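PDB 6QWT: genome polyprotein from Chicken sicinivirus JSY, which contains, in this 3Dpol portion, the RNA-dependent RNA polymerase that probably copies the viral RNA genome during replication. Local coordinates for residues I257-P260 with P261-P265. Sequence-based numbering, arbitrary orientation.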
loop_
_atom_site.group_PDB
_atom_site.type_symbol
_atom_site.label_atom_id
_atom_site.label_comp_id
_atom_site.label_asym_id
_atom_site.label_seq_id
_atom_site.Cartn_x
_atom_site.Cartn_y
_atom_site.Cartn_z
ATOM N N ILE A 257 -20.992 5.965 9.041
ATOM C CA ILE A 257 -21.228 4.524 9.068
ATOM C C ILE A 257 -22.357 4.217 10.045
ATOM O O ILE A 257 -22.282 4.565 11.228
ATOM C CB ILE A 257 -19.948 3.762 9.443
ATOM C CG1 ILE A 257 -18.910 3.891 8.325
ATOM C CG2 ILE A 257 -20.255 2.296 9.724
ATOM C CD1 ILE A 257 -17.513 3.498 8.740
ATOM N N GLN A 258 -23.401 3.555 9.549
ATOM C CA GLN A 258 -24.555 3.183 10.361
ATOM C C GLN A 258 -24.324 1.801 10.958
ATOM O O GLN A 258 -24.118 0.828 10.223
ATOM C CB GLN A 258 -25.832 3.202 9.523
ATOM C CG GLN A 258 -26.007 4.459 8.686
ATOM C CD GLN A 258 -26.151 5.705 9.539
ATOM O OE1 GLN A 258 -26.988 5.757 10.439
ATOM N NE2 GLN A 258 -25.332 6.714 9.261
ATOM N N LEU A 259 -24.366 1.713 12.285
ATOM C CA LEU A 259 -24.014 0.476 12.973
ATOM C C LEU A 259 -25.261 -0.359 13.261
ATOM O O LEU A 259 -26.325 0.194 13.552
ATOM C CB LEU A 259 -23.288 0.778 14.279
ATOM C CG LEU A 259 -21.911 1.429 14.135
ATOM C CD1 LEU A 259 -21.292 1.701 15.496
ATOM C CD2 LEU A 259 -20.989 0.562 13.291
ATOM N N PRO A 260 -25.148 -1.682 13.181
ATOM C CA PRO A 260 -26.281 -2.554 13.506
ATOM C C PRO A 260 -26.443 -2.682 15.011
ATOM O O PRO A 260 -25.545 -2.285 15.769
ATOM C CB PRO A 260 -25.884 -3.890 12.861
ATOM C CG PRO A 260 -24.401 -3.890 12.930
ATOM C CD PRO A 260 -23.959 -2.452 12.771
ATOM N N PRO A 261 -27.568 -3.228 15.488
ATOM C CA PRO A 261 -27.814 -3.235 16.942
ATOM C C PRO A 261 -26.801 -4.030 17.752
ATOM O O PRO A 261 -26.587 -3.715 18.929
ATOM C CB PRO A 261 -29.218 -3.845 17.055
ATOM C CG PRO A 261 -29.841 -3.648 15.717
ATOM C CD PRO A 261 -28.719 -3.756 14.734
ATOM N N SER A 262 -26.169 -5.049 17.170
ATOM C CA SER A 262 -25.271 -5.917 17.928
ATOM C C SER A 262 -23.894 -5.310 18.170
ATOM O O SER A 262 -23.040 -5.978 18.762
ATOM C CB SER A 262 -25.101 -7.258 17.206
ATOM O OG SER A 262 -24.892 -7.067 15.814
ATOM N N ILE A 263 -23.647 -4.081 17.727
ATOM C CA ILE A 263 -22.320 -3.478 17.746
ATOM C C ILE A 263 -22.389 -2.214 18.592
ATOM O O ILE A 263 -23.312 -1.417 18.418
ATOM C CB ILE A 263 -21.805 -3.152 16.331
ATOM C CG1 ILE A 263 -21.784 -4.421 15.469
ATOM C CG2 ILE A 263 -20.427 -2.530 16.391
ATOM C CD1 ILE A 263 -21.021 -4.282 14.156
ATOM N N PRO A 264 -21.454 -1.998 19.518
ATOM C CA PRO A 264 -21.515 -0.800 20.350
ATOM C C PRO A 264 -21.435 0.452 19.498
ATOM O O PRO A 264 -20.824 0.450 18.414
ATOM C CB PRO A 264 -20.290 -0.940 21.266
ATOM C CG PRO A 264 -19.426 -1.983 20.625
ATOM C CD PRO A 264 -20.367 -2.901 19.925
ATOM N N PRO A 265 -22.033 1.555 19.959
ATOM C CA PRO A 265 -22.169 2.736 19.090
ATOM C C PRO A 265 -20.868 3.476 18.837
ATOM O O PRO A 265 -20.811 4.277 17.896
ATOM C CB PRO A 265 -23.168 3.616 19.851
ATOM C CG PRO A 265 -22.965 3.244 21.281
ATOM C CD PRO A 265 -22.639 1.770 21.286
#
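A type I beta turn from P260 to I263 reverses the chain in the proline-rich loop P260-P265 and brings L259 and P260 against residues three to six positions further on. It illustrates how proline can build a tight turn: P261 takes the second position, where its ring-restricted phi suits a type I turn, and S262 takes the third. Closing the turn, the backbone N of I263 donates to O of P260 at 3.3 Å; the N-H points fairly well at the oxygen (156°), but the donor stands above the carbonyl plane, 47° out of it. On one flank the I263 side chain lies against the P260 ring. Its CG1 sits beside its own backbone N (chi1 -57°) and the chain then runs on extended, carrying CD1 of I263 against the CG-CD side of the ring, 3.6 Å from CG and 3.7 Å from CD of P260. On the strand side of the turn, L259 reaches across with one methyl, CD1. Across the turn this methyl meets two successive backbone carbonyls: CD1 of L259 is 3.2 Å from O of P264 and 3.6 Å from O of P265, and lies more loosely, at 4.4 Å, from CG2 of I263. The bend lies near the protein surface, within the part of the sequence assigned to the RdRp catalytic domain, and links the short strand 257-258, paired in parallel with strand 86-87, to helix 267-276. L259 and I263 both rest on L189 of helix 180-189, and T88 touches L259 and P260.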